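Local coordinates for Lmo1340 protein (Listeria monocytogenes, PDB 4NLM) that is of unknown function but is probably a surface protein built on a YqgU-like six-bladed beta propeller, at residues A[225-228]-A[233-236]; A[245-248]-A[254-257]; A[274-279]-A[283-288]; A[199-204]-A[268-273]; A[236-241]-A[261-266]. All blocks are in the same frame, centred on the assembly; numbering follows the deposited sequence. Where two conformers were deposited one is given.

Contact 1 of 5, residues A[225-228]-A[233-236]; sequences QFAV and LLTI
A first torsion of 168° sets Leu-233 CG trans to its own amide nitrogen, and the next turn, 62°, carries methyl CD1 across to strand 225-228. There it is met by Val-228, whose chi1 of 180° leaves CG2 on the side of its backbone N; CG2 and Leu-233 CD1 lie 3.9 Å apart. The same methyl also reaches the ring of Phe-226, 4.0 Å from CD2, coming in obliquely. Phe-226, Val-228, Leu-233 and Thr-235 share this face of the sheet, and beyond them the Phe-226 ring continues onto Ser-183, Ile-191 and Asn-193 of the preceding sheet.

The backbones form a regular antiparallel hairpin in one blade of the propeller. Gln-225/Ile-236 and Ala-227/Leu-234 are hydrogen-bonded pairs, and Phe-226/Thr-235 and Val-228/Leu-233 are non-hydrogen-bonded ones. The bond from Leu-234 N to Ala-227 O is 2.8 Å, while that from Gln-225 N to Ile-236 O stretches to 3.3 Å. Leu-234 O takes Ala-227 N at 3.0 Å and also a CA-H...O contact from Phe-226 CA at 3.1 Å.

On the other face, Ala-227 CB and Leu-234 CD2 approach to 4.3 Å, with Phe-279 touching both residues. All hydrogen bonds between the two strands are backbone ones, so amide pairing sets the register, while the aliphatic and aromatic side chains link each face to its neighbours in the fold.

Contact 2 of 5, residues A[245-248]-A[254-257]; sequences LYDF and QNFF
Phe-248 lays its CB over one face of the Phe-256 ring, 4.1 Å from the centroid and displaced toward the rim near CZ, in a CH-pi contact. The Phe-256 ring gets there because its chi1 of 69° holds CG between the backbone N and carbonyl carbon, folding the ring back over strand 245-248. Phe-257 meets the other part of the same residue: it runs alongside Phe-248, both side chains pointing the same way, with Phe-248 CD1 at the edge of the Phe-257 ring, 4.0 Å from CD2.

Two consecutive residues thus face one, and this is a classic beta bulge, formed where strand 255-266 begins to pair with strand 243-249 in the blade. Phe-248 N donates to Phe-257 O at 2.9 Å, and Phe-248 O accepts from Phe-256 N at 2.8 Å, so both backbone polar atoms of the single residue are gripped by the pair. Phe-257 O also lies in the plane of the Phe-248 ring, at its edge.

On the opposite side of the strand, Asn-255 ND2 donates to Asp-247 OD2 at 3.1 Å. Asp-247 OD2 lies in the amide plane of Asn-255, but the carboxylate itself is approached from above, 75° out of its plane, and the side chains cross at about a right angle. The other carboxylate oxygen, Asp-247 OD1, is taken by the hydroxyl of Ser-258. Farther in, the Phe-248 ring meets Phe-284 edge-to-face.

Contact 3 of 5, residues A[274-279]-A[283-288]; sequences YFDTNF and TFLTFV
Phe-284 touches both Phe-275 and Phe-279, the three rings closing a triangular aromatic cluster where the loop 274-279 runs beside strand 284-289 of the propeller's next sheet. An offset edge-to-face pair joins Phe-284 to Phe-279: the edge of Phe-284 points at the Phe-279 face, the planes 75° apart and the centroids 5.7 Å apart. Toward Phe-275 the ring planes are inclined 35° to each other, and the close touch is Phe-284 CZ on Phe-275 CB at 3.5 Å. In both Phe-275 and Phe-279 the ring is folded back over the main chain (chi1 63° in Phe-275), while Phe-284, with CG trans to its N, reaches across to both.

The backbones that place these rings meet in a single bridge, Phe-275 with Thr-286. Phe-287 N donates to Tyr-274 O at 3.1 Å, almost straight along the carbonyl, and Asp-276 N donates to Leu-285 O at 2.9 Å.

Beyond the bridge the loop turns away, and an Asx turn shapes it: Asp-276 OD1 accepts from Asn-278 N. The OD2 oxygen of Asp-276 is held by the hydroxyl of Ser-328, which also receives Asn-278 ND2, tying the turn to strand 326-328. All three rings also touch Leu-234 of strand 232-238.

A water fills in where direct pairing stops. It accepts from Leu-285 N at 2.9 Å, donates to Asp-276 O at 2.9 Å, and gives a weak bond to Asp-276 OD2 at 3.0 Å.

Contact 4 of 5, residues A[199-204]-A[268-273]; sequences DDELGN and LGTFVP
Glu-201 reaches across with its carboxylate and takes both donors of Thr-270. Thr-270 OG1 donates to Glu-201 OE1 at 2.7 Å, and Thr-270 N donates to Glu-201 OE2 at 2.9 Å. The two bonds differ in approach. The amide comes to OE2 on the syn side, 29° out of the carboxylate plane, while the hydroxyl meets OE1 from above, 40° out of it.

The side-chain conformations make this two-bond grip possible. Thr-270 has chi1 -61°, which keeps OG1 next to its backbone N, and the two donors are presented together. Glu-201 is stretched through CB and CG, so its CD stands far enough from the main chain to bridge the gap: the nearest CA pair, that of Glu-201 and Gly-269, is 7.5 Å apart. Gly-269, with no side chain, lets OE2 come within 3.8 Å of its CA.

The hydroxyl is used twice, for having given its proton to Glu-201, Thr-270 OG1 accepts from Arg-263 NE. The arginine's positive charge would probably polarise the hydroxyl and make it a better donor to Glu-201. Lys-238 and Met-224 also lie against both Glu-201 and Thr-270. Around the turn, Asp-266 OD1 takes the amide of Leu-268 and, weakly, that of Gly-269.

Glu-201 belongs to the loop leading into strand 203-209 of one sheet, and Thr-270 to the short weakly bonded strand 269-271 of the following one. One carboxylate accepting two hydrogen bonds from one threonine makes a polar surface contact between successive sheets, consistent with the junction of neighbouring blades in a beta propeller.

Contact 5 of 5, residues A[236-241]-A[261-266]; sequences IEKNSD and AAREYD
Arg-263 has the most surface covered here; Asp-241 and Lys-238 do the covering. In the arginine CG lies opposite the backbone N (chi1 177°) and the chain runs on extended to NE, which brings the guanidinium alongside the turn that follows strand 232-238. There NH2 donates to Asp-241 O at 2.9 Å, on a lone pair in the carbonyl plane, and that oxygen sits at the edge of the guanidinium, near its plane. The same oxygen also lies 3.4 Å from Arg-263 CD.

Lys-238 comes over one guanidinium face. Its chain bends at chi3, 51°, and in the conformer described CE stands 3.8 Å from Arg-263 CZ, displaced toward the rim. In this conformer NZ also continues past to form a salt bridge with Asp-241 OD1 at 2.9 Å, although it is 4.0 Å from Arg-263 NH1. The aspartate probably eases the nearness of the two positive groups; its OD1 is 4.3 Å from Arg-263 NH2, well off the guanidinium plane, so that attraction is by charge alone.

One arginine thus ties the turn between strands 232-238 and 243-249 to strand 255-266: the turn of a beta hairpin pinned to a later strand of the same sheet, within a blade of the six-bladed propeller.

How the contacts relate
Contact 3 is the buried one, contacts 1, 2 and 5 are partly buried, and contact 4 lies at the surface. Contacts 1 and 2 are successive hairpins of one sheet, joined by the Thr-235 O to Asp-247 N pairing. Contact 5 shares strand 232-238 with the first and strand 255-266 with the second, enclosing contact 2 in its loop. The chemistry follows position: Leu-234, Phe-248 and Phe-284 carry apolar packing from contacts 1 and 2 into contact 3, whereas contacts 4 and 5 rely mainly on charged side chains bonding to hydroxyl or backbone groups and meet through Thr-270 and Arg-263. Contact 4 alone reaches back to the preceding sheet, spanning the longest sequence interval of the five.

Contact 1 of 5, residues A[225-228]-A[233-236]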
# COMPACT_ATOMS: atom_id res chain seq x y z
N GLN A 225 -12.01 4.85 -7.56
CA GLN A 225 -10.98 4.41 -6.64
C GLN A 225 -10.43 5.68 -6.00
O GLN A 225 -10.45 6.74 -6.64
CB GLN A 225 -9.87 3.69 -7.44
CG GLN A 225 -8.82 3.01 -6.57
CD GLN A 225 -7.89 2.15 -7.40
OE1 GLN A 225 -8.34 1.49 -8.33
NE2 GLN A 225 -6.64 2.09 -7.03
N PHE A 226 -9.89 5.61 -4.79
CA PHE A 226 -9.33 6.79 -4.14
C PHE A 226 -8.21 6.34 -3.23
O PHE A 226 -8.09 5.17 -2.89
CB PHE A 226 -10.39 7.56 -3.39
CG PHE A 226 -10.82 6.91 -2.11
CD1 PHE A 226 -11.72 5.87 -2.11
CD2 PHE A 226 -10.32 7.36 -0.90
CE1 PHE A 226 -12.11 5.26 -0.94
CE2 PHE A 226 -10.70 6.75 0.27
CZ PHE A 226 -11.58 5.70 0.25
N ALA A 227 -7.41 7.32 -2.82
CA ALA A 227 -6.32 7.07 -1.88
C ALA A 227 -6.02 8.39 -1.18
O ALA A 227 -6.26 9.44 -1.74
CB ALA A 227 -5.08 6.49 -2.58
N VAL A 228 -5.43 8.29 -0.00
CA VAL A 228 -5.04 9.48 0.76
C VAL A 228 -3.58 9.33 1.16
O VAL A 228 -3.12 8.26 1.56
CB VAL A 228 -5.93 9.64 2.02
CG1 VAL A 228 -5.54 10.87 2.83
CG2 VAL A 228 -7.38 9.72 1.63
N LEU A 233 -5.86 13.98 -1.23
CA LEU A 233 -6.84 13.00 -1.61
C LEU A 233 -6.74 12.83 -3.12
O LEU A 233 -6.93 13.77 -3.90
CB LEU A 233 -8.26 13.46 -1.27
CG LEU A 233 -9.42 12.67 -1.87
CD1 LEU A 233 -9.40 11.22 -1.38
CD2 LEU A 233 -10.78 13.28 -1.57
N LEU A 234 -6.42 11.61 -3.53
CA LEU A 234 -6.38 11.19 -4.93
C LEU A 234 -7.69 10.50 -5.26
O LEU A 234 -8.14 9.65 -4.49
CB LEU A 234 -5.26 10.18 -5.15
CG LEU A 234 -5.29 9.46 -6.50
CD1 LEU A 234 -4.90 10.43 -7.61
CD2 LEU A 234 -4.41 8.21 -6.49
N THR A 235 -8.32 10.89 -6.35
CA THR A 235 -9.46 10.18 -6.86
C THR A 235 -9.18 9.74 -8.29
O THR A 235 -8.46 10.40 -9.03
CB THR A 235 -10.78 10.97 -6.80
OG1 THR A 235 -10.66 12.16 -7.55
CG2 THR A 235 -11.16 11.32 -5.36
N ILE A 236 -9.79 8.63 -8.68
CA ILE A 236 -9.68 8.09 -10.03
C ILE A 236 -11.10 7.82 -10.51
O ILE A 236 -11.90 7.21 -9.80
CB ILE A 236 -8.84 6.79 -10.06
CG1 ILE A 236 -7.45 7.03 -9.47
CG2 ILE A 236 -8.72 6.24 -11.47
CD1 ILE A 236 -6.59 5.77 -9.34

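Contact 2 of 5, residues A[245-248]-A[254-257]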
# COMPACT_ATOMS: atom_id res chain seq x y z
N LEU A 245 -9.32 9.56 -15.38
CA LEU A 245 -9.05 10.87 -14.79
C LEU A 245 -8.61 10.77 -13.33
O LEU A 245 -9.35 10.24 -12.49
CB LEU A 245 -10.31 11.70 -14.90
CG LEU A 245 -10.30 13.07 -14.19
CD1 LEU A 245 -9.22 13.99 -14.70
CD2 LEU A 245 -11.66 13.73 -14.30
N TYR A 246 -7.39 11.23 -13.09
CA TYR A 246 -6.77 11.29 -11.77
C TYR A 246 -6.88 12.72 -11.27
O TYR A 246 -6.30 13.63 -11.88
CB TYR A 246 -5.30 10.89 -11.82
CG TYR A 246 -5.02 9.46 -12.20
CD1 TYR A 246 -5.22 8.99 -13.49
CD2 TYR A 246 -4.45 8.59 -11.30
CE1 TYR A 246 -4.93 7.68 -13.84
CE2 TYR A 246 -4.18 7.28 -11.64
CZ TYR A 246 -4.41 6.83 -12.90
OH TYR A 246 -4.13 5.52 -13.26
N ASP A 247 -7.63 12.95 -10.19
CA ASP A 247 -7.76 14.27 -9.58
C ASP A 247 -7.05 14.29 -8.23
O ASP A 247 -7.07 13.31 -7.48
CB ASP A 247 -9.22 14.67 -9.39
CG ASP A 247 -9.88 15.21 -10.63
OD1 ASP A 247 -9.20 15.47 -11.63
OD2 ASP A 247 -11.10 15.46 -10.58
N PHE A 248 -6.44 15.43 -7.94
CA PHE A 248 -5.71 15.67 -6.71
C PHE A 248 -6.39 16.79 -5.97
O PHE A 248 -6.59 17.89 -6.51
CB PHE A 248 -4.26 16.02 -7.05
CG PHE A 248 -3.55 14.92 -7.81
CD1 PHE A 248 -3.71 14.76 -9.18
CD2 PHE A 248 -2.75 14.01 -7.13
CE1 PHE A 248 -3.09 13.71 -9.87
CE2 PHE A 248 -2.11 12.98 -7.81
CZ PHE A 248 -2.28 12.83 -9.18
N GLN A 254 -10.13 21.06 -2.08
CA GLN A 254 -9.90 21.89 -3.25
C GLN A 254 -9.20 21.05 -4.30
O GLN A 254 -8.13 20.53 -4.05
CB GLN A 254 -9.01 23.08 -2.94
CG GLN A 254 -9.54 23.94 -1.84
CD GLN A 254 -8.71 25.17 -1.62
OE1 GLN A 254 -7.99 25.27 -0.63
NE2 GLN A 254 -8.78 26.10 -2.56
N ASN A 255 -9.81 20.95 -5.47
CA ASN A 255 -9.24 20.20 -6.58
C ASN A 255 -8.15 21.05 -7.23
O ASN A 255 -8.45 22.11 -7.76
CB ASN A 255 -10.37 19.91 -7.55
CG ASN A 255 -10.04 18.78 -8.49
OD1 ASN A 255 -8.88 18.55 -8.82
ND2 ASN A 255 -11.08 18.08 -8.93
N PHE A 256 -6.89 20.59 -7.18
CA PHE A 256 -5.76 21.39 -7.65
C PHE A 256 -5.01 20.87 -8.87
O PHE A 256 -4.14 21.58 -9.39
CB PHE A 256 -4.80 21.75 -6.51
CG PHE A 256 -4.00 20.61 -5.94
CD1 PHE A 256 -4.52 19.80 -4.95
CD2 PHE A 256 -2.70 20.40 -6.34
CE1 PHE A 256 -3.76 18.80 -4.38
CE2 PHE A 256 -1.94 19.39 -5.78
CZ PHE A 256 -2.47 18.59 -4.81
N PHE A 257 -5.29 19.64 -9.30
CA PHE A 257 -4.69 19.13 -10.52
C PHE A 257 -5.48 17.96 -11.04
O PHE A 257 -6.02 17.19 -10.25
CB PHE A 257 -3.23 18.70 -10.31
CG PHE A 257 -2.50 18.40 -11.58
CD1 PHE A 257 -2.35 19.37 -12.54
CD2 PHE A 257 -1.99 17.13 -11.84
CE1 PHE A 257 -1.69 19.09 -13.73
CE2 PHE A 257 -1.29 16.87 -13.00
CZ PHE A 257 -1.14 17.85 -13.95

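Contact 3 of 5, residues A[274-279]-A[283-288]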
# COMPACT_ATOMS: atom_id res chain seq x y z
N TYR A 274 -0.80 0.18 -11.51
CA TYR A 274 -0.25 0.48 -10.21
C TYR A 274 0.26 1.92 -10.09
O TYR A 274 0.83 2.49 -11.03
CB TYR A 274 0.90 -0.46 -9.86
CG TYR A 274 0.45 -1.87 -9.61
CD1 TYR A 274 -0.26 -2.19 -8.45
CD2 TYR A 274 0.71 -2.90 -10.51
CE1 TYR A 274 -0.70 -3.47 -8.22
CE2 TYR A 274 0.27 -4.19 -10.29
CZ TYR A 274 -0.43 -4.47 -9.14
OH TYR A 274 -0.88 -5.76 -8.94
N PHE A 275 0.08 2.50 -8.90
CA PHE A 275 0.66 3.77 -8.53
C PHE A 275 1.34 3.60 -7.18
O PHE A 275 1.04 2.69 -6.42
CB PHE A 275 -0.36 4.93 -8.54
CG PHE A 275 -1.48 4.78 -7.56
CD1 PHE A 275 -1.35 5.17 -6.21
CD2 PHE A 275 -2.70 4.29 -7.99
CE1 PHE A 275 -2.40 5.00 -5.34
CE2 PHE A 275 -3.75 4.12 -7.10
CZ PHE A 275 -3.60 4.50 -5.78
N ASP A 276 2.26 4.50 -6.89
CA ASP A 276 2.97 4.51 -5.60
C ASP A 276 2.07 5.10 -4.54
O ASP A 276 1.63 6.24 -4.63
CB ASP A 276 4.23 5.36 -5.77
CG ASP A 276 4.93 5.72 -4.48
OD1 ASP A 276 4.88 4.95 -3.51
OD2 ASP A 276 5.53 6.82 -4.46
N THR A 277 1.75 4.30 -3.53
CA THR A 277 0.88 4.76 -2.45
C THR A 277 1.51 5.85 -1.60
O THR A 277 0.81 6.57 -0.91
CB THR A 277 0.47 3.56 -1.59
OG1 THR A 277 1.65 2.93 -1.09
CG2 THR A 277 -0.39 2.57 -2.37
N ASN A 278 2.82 5.99 -1.68
CA ASN A 278 3.53 6.97 -0.92
C ASN A 278 3.67 8.28 -1.71
O ASN A 278 4.77 8.70 -2.04
CB ASN A 278 4.88 6.39 -0.55
CG ASN A 278 5.55 7.15 0.57
OD1 ASN A 278 5.03 7.22 1.72
ND2 ASN A 278 6.71 7.71 0.27
N PHE A 279 2.55 8.86 -2.11
CA PHE A 279 2.55 10.10 -2.88
C PHE A 279 2.40 11.33 -2.00
O PHE A 279 2.02 11.24 -0.82
CB PHE A 279 1.46 10.06 -3.97
CG PHE A 279 0.05 9.91 -3.46
CD1 PHE A 279 -0.67 11.02 -3.00
CD2 PHE A 279 -0.57 8.68 -3.40
CE1 PHE A 279 -1.96 10.87 -2.57
CE2 PHE A 279 -1.84 8.55 -2.92
CZ PHE A 279 -2.54 9.64 -2.49
N THR A 283 4.92 14.65 -5.80
CA THR A 283 5.36 13.42 -6.44
C THR A 283 4.25 12.40 -6.39
O THR A 283 3.83 11.95 -5.32
CB THR A 283 6.64 12.83 -5.77
OG1 THR A 283 7.71 13.79 -5.76
CG2 THR A 283 7.11 11.58 -6.47
N PHE A 284 3.78 12.05 -7.58
CA PHE A 284 2.83 10.97 -7.76
C PHE A 284 3.36 10.11 -8.91
O PHE A 284 3.46 10.56 -10.04
CB PHE A 284 1.44 11.47 -8.08
CG PHE A 284 0.45 10.38 -8.33
CD1 PHE A 284 -0.07 9.62 -7.30
CD2 PHE A 284 0.04 10.09 -9.61
CE1 PHE A 284 -0.97 8.60 -7.53
CE2 PHE A 284 -0.88 9.06 -9.84
CZ PHE A 284 -1.37 8.32 -8.81
N LEU A 285 3.75 8.90 -8.58
CA LEU A 285 4.31 7.95 -9.57
C LEU A 285 3.28 6.94 -9.97
O LEU A 285 2.64 6.32 -9.11
CB LEU A 285 5.46 7.18 -8.94
CG LEU A 285 6.66 7.99 -8.48
CD1 LEU A 285 7.59 7.18 -7.59
CD2 LEU A 285 7.41 8.50 -9.67
N THR A 286 3.10 6.76 -11.27
CA THR A 286 2.13 5.77 -11.76
C THR A 286 2.58 5.21 -13.10
O THR A 286 3.23 5.89 -13.89
CB THR A 286 0.73 6.39 -11.94
OG1 THR A 286 -0.23 5.40 -12.31
CG2 THR A 286 0.72 7.57 -12.89
N PHE A 287 2.17 3.98 -13.35
CA PHE A 287 2.23 3.44 -14.70
C PHE A 287 1.07 4.01 -15.50
O PHE A 287 -0.03 4.30 -14.97
CB PHE A 287 2.25 1.89 -14.71
CG PHE A 287 3.52 1.39 -14.17
CD1 PHE A 287 4.64 1.34 -15.00
CD2 PHE A 287 3.65 0.97 -12.86
CE1 PHE A 287 5.85 0.95 -14.50
CE2 PHE A 287 4.85 0.57 -12.38
CZ PHE A 287 5.96 0.53 -13.20
N VAL A 288 1.31 4.17 -16.80
CA VAL A 288 0.35 4.72 -17.73
C VAL A 288 0.43 3.89 -19.03
O VAL A 288 1.51 3.69 -19.53
CB VAL A 288 0.68 6.20 -18.05
CG1 VAL A 288 -0.25 6.80 -19.05
CG2 VAL A 288 0.61 7.05 -16.80
O HOH W 1 3.32 8.27 -5.82

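Contact 4 of 5, residues A[199-204]-A[268-273]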
# COMPACT_ATOMS: atom_id res chain seq x y z
N ASP A 199 -21.27 -4.68 -7.13
CA ASP A 199 -20.54 -4.89 -8.38
C ASP A 199 -20.27 -3.59 -9.14
O ASP A 199 -19.57 -3.60 -10.14
CB ASP A 199 -21.32 -5.85 -9.27
CG ASP A 199 -21.58 -7.20 -8.60
OD1 ASP A 199 -20.90 -7.51 -7.60
OD2 ASP A 199 -22.47 -7.95 -9.09
N ASP A 200 -20.82 -2.49 -8.66
CA ASP A 200 -20.64 -1.20 -9.32
C ASP A 200 -19.17 -0.76 -9.39
O ASP A 200 -18.40 -0.97 -8.45
CB ASP A 200 -21.45 -0.11 -8.61
CG ASP A 200 -22.94 -0.24 -8.84
OD1 ASP A 200 -23.38 -1.10 -9.64
OD2 ASP A 200 -23.70 0.53 -8.21
N GLU A 201 -18.78 -0.17 -10.51
CA GLU A 201 -17.45 0.36 -10.65
C GLU A 201 -17.30 1.67 -9.86
O GLU A 201 -16.26 1.93 -9.25
CB GLU A 201 -17.13 0.59 -12.11
CG GLU A 201 -15.68 0.97 -12.34
CD GLU A 201 -15.26 0.72 -13.77
OE1 GLU A 201 -15.24 1.71 -14.52
OE2 GLU A 201 -15.00 -0.46 -14.15
N LEU A 202 -18.34 2.50 -9.91
CA LEU A 202 -18.36 3.80 -9.24
C LEU A 202 -19.14 3.82 -7.95
O LEU A 202 -20.06 3.07 -7.76
CB LEU A 202 -18.99 4.88 -10.17
CG LEU A 202 -18.39 5.29 -11.50
CD1 LEU A 202 -19.32 6.18 -12.29
CD2 LEU A 202 -17.10 6.03 -11.22
N GLY A 203 -18.77 4.74 -7.08
CA GLY A 203 -19.50 5.01 -5.84
C GLY A 203 -19.41 6.49 -5.54
O GLY A 203 -18.96 7.27 -6.36
N ASN A 204 -19.85 6.88 -4.35
CA ASN A 204 -19.76 8.26 -3.91
C ASN A 204 -18.92 8.30 -2.65
O ASN A 204 -19.07 7.44 -1.78
CB ASN A 204 -21.17 8.80 -3.69
CG ASN A 204 -21.93 8.89 -4.99
OD1 ASN A 204 -21.56 9.67 -5.86
ND2 ASN A 204 -22.97 8.08 -5.15
N LEU A 268 -13.78 -7.57 -17.08
CA LEU A 268 -14.62 -7.19 -15.95
C LEU A 268 -14.90 -5.70 -15.80
O LEU A 268 -15.79 -5.32 -15.04
CB LEU A 268 -14.00 -7.74 -14.66
CG LEU A 268 -13.75 -9.26 -14.66
CD1 LEU A 268 -13.19 -9.72 -13.31
CD2 LEU A 268 -15.02 -10.05 -14.96
N GLY A 269 -14.19 -4.85 -16.54
CA GLY A 269 -14.34 -3.40 -16.41
C GLY A 269 -13.01 -2.66 -16.51
O GLY A 269 -12.04 -3.18 -17.05
N THR A 270 -12.96 -1.44 -15.99
CA THR A 270 -11.76 -0.63 -16.05
C THR A 270 -10.60 -1.31 -15.35
O THR A 270 -10.76 -1.91 -14.29
CB THR A 270 -12.02 0.74 -15.39
OG1 THR A 270 -13.05 1.44 -16.09
CG2 THR A 270 -10.77 1.59 -15.41
N PHE A 271 -9.41 -1.19 -15.94
CA PHE A 271 -8.19 -1.70 -15.34
C PHE A 271 -7.38 -0.49 -14.84
O PHE A 271 -7.17 0.45 -15.59
CB PHE A 271 -7.35 -2.47 -16.37
CG PHE A 271 -6.07 -2.99 -15.80
CD1 PHE A 271 -6.06 -4.10 -14.97
CD2 PHE A 271 -4.88 -2.33 -16.03
CE1 PHE A 271 -4.89 -4.57 -14.42
CE2 PHE A 271 -3.71 -2.80 -15.49
CZ PHE A 271 -3.71 -3.92 -14.68
N VAL A 272 -6.94 -0.50 -13.59
CA VAL A 272 -6.17 0.62 -13.05
C VAL A 272 -4.74 0.16 -12.84
O VAL A 272 -4.47 -0.75 -12.06
CB VAL A 272 -6.76 1.11 -11.73
CG1 VAL A 272 -5.96 2.29 -11.22
CG2 VAL A 272 -8.22 1.51 -11.93
N PRO A 273 -3.78 0.80 -13.53
CA PRO A 273 -2.40 0.43 -13.33
C PRO A 273 -1.91 0.76 -11.92
O PRO A 273 -2.54 1.56 -11.18
CB PRO A 273 -1.65 1.27 -14.37
CG PRO A 273 -2.67 1.57 -15.40
CD PRO A 273 -3.94 1.75 -14.63

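Contact 5 of 5, residues A[236-241]-A[261-266]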
# COMPACT_ATOMS: atom_id res chain seq x y z
N ILE A 236 -9.79 8.63 -8.68
CA ILE A 236 -9.68 8.09 -10.03
C ILE A 236 -11.10 7.82 -10.51
O ILE A 236 -11.90 7.21 -9.80
CB ILE A 236 -8.84 6.79 -10.06
CG1 ILE A 236 -7.45 7.03 -9.47
CG2 ILE A 236 -8.72 6.24 -11.47
CD1 ILE A 236 -6.59 5.77 -9.34
N GLU A 237 -11.40 8.22 -11.74
CA GLU A 237 -12.70 8.03 -12.32
C GLU A 237 -12.57 7.91 -13.84
O GLU A 237 -11.64 8.42 -14.42
CB GLU A 237 -13.65 9.17 -11.95
CG GLU A 237 -13.29 10.49 -12.60
CD GLU A 237 -14.01 11.67 -11.97
OE1 GLU A 237 -15.13 12.01 -12.41
OE2 GLU A 237 -13.42 12.28 -11.06
N LYS A 238 -13.49 7.18 -14.46
CA LYS A 238 -13.51 7.12 -15.91
C LYS A 238 -13.83 8.50 -16.43
O LYS A 238 -14.53 9.26 -15.78
CB LYS A 238 -14.59 6.16 -16.43
CG LYS A 238 -14.31 4.69 -16.22
CD LYS A 238 -15.44 3.81 -16.73
CE LYS A 238 -15.84 4.14 -18.17
NZ LYS A 238 -16.94 3.27 -18.67
N ASN A 239 -13.30 8.82 -17.59
CA ASN A 239 -13.57 10.09 -18.25
C ASN A 239 -13.73 9.72 -19.72
O ASN A 239 -12.81 9.89 -20.51
CB ASN A 239 -12.43 11.05 -18.02
CG ASN A 239 -12.65 12.36 -18.68
OD1 ASN A 239 -13.76 12.68 -19.10
ND2 ASN A 239 -11.59 13.15 -18.77
N SER A 240 -14.91 9.24 -20.07
CA SER A 240 -15.17 8.51 -21.31
C SER A 240 -14.53 7.15 -21.22
O SER A 240 -13.75 6.87 -20.33
CB SER A 240 -14.70 9.19 -22.59
OG SER A 240 -13.32 8.99 -22.83
N ASP A 241 -14.84 6.29 -22.18
CA ASP A 241 -14.24 4.95 -22.18
C ASP A 241 -12.78 4.99 -22.56
O ASP A 241 -12.08 3.97 -22.42
CB ASP A 241 -15.01 3.98 -23.09
CG ASP A 241 -16.49 3.86 -22.69
OD1 ASP A 241 -16.77 3.86 -21.47
OD2 ASP A 241 -17.36 3.78 -23.57
N ALA A 261 -5.14 9.78 -18.23
CA ALA A 261 -4.35 8.70 -18.80
C ALA A 261 -5.23 7.90 -19.74
O ALA A 261 -6.44 7.82 -19.55
CB ALA A 261 -3.90 7.80 -17.67
N ALA A 262 -4.62 7.29 -20.75
CA ALA A 262 -5.36 6.34 -21.59
C ALA A 262 -5.93 5.25 -20.70
O ALA A 262 -5.24 4.76 -19.82
CB ALA A 262 -4.44 5.75 -22.62
N ARG A 263 -7.17 4.84 -20.99
CA ARG A 263 -7.86 3.84 -20.17
C ARG A 263 -7.79 2.43 -20.75
O ARG A 263 -8.18 2.20 -21.90
CB ARG A 263 -9.33 4.22 -20.06
CG ARG A 263 -10.17 3.22 -19.29
CD ARG A 263 -11.60 3.72 -19.09
NE ARG A 263 -12.47 2.63 -18.63
CZ ARG A 263 -13.09 1.77 -19.43
NH1 ARG A 263 -13.80 0.80 -18.89
NH2 ARG A 263 -12.99 1.83 -20.76
N GLU A 264 -7.29 1.52 -19.93
CA GLU A 264 -7.36 0.10 -20.26
C GLU A 264 -8.55 -0.52 -19.56
O GLU A 264 -9.07 0.01 -18.55
CB GLU A 264 -6.10 -0.62 -19.84
CG GLU A 264 -4.93 -0.41 -20.77
CD GLU A 264 -3.67 -1.12 -20.31
OE1 GLU A 264 -3.56 -1.47 -19.11
OE2 GLU A 264 -2.77 -1.30 -21.16
N TYR A 265 -8.97 -1.65 -20.08
CA TYR A 265 -10.09 -2.38 -19.52
C TYR A 265 -9.91 -3.85 -19.82
O TYR A 265 -9.20 -4.22 -20.74
CB TYR A 265 -11.41 -1.81 -20.07
CG TYR A 265 -11.47 -1.69 -21.56
CD1 TYR A 265 -10.92 -0.57 -22.19
CD2 TYR A 265 -12.03 -2.67 -22.35
CE1 TYR A 265 -10.96 -0.45 -23.57
CE2 TYR A 265 -12.08 -2.55 -23.72
CZ TYR A 265 -11.54 -1.45 -24.33
OH TYR A 265 -11.58 -1.35 -25.70
N ASP A 266 -10.49 -4.68 -18.99
CA ASP A 266 -10.38 -6.10 -19.20
C ASP A 266 -11.81 -6.60 -19.31
O ASP A 266 -12.73 -5.80 -19.53
CB ASP A 266 -9.58 -6.78 -18.07
CG ASP A 266 -10.11 -6.43 -16.67
OD1 ASP A 266 -11.34 -6.27 -16.51
OD2 ASP A 266 -9.28 -6.32 -15.73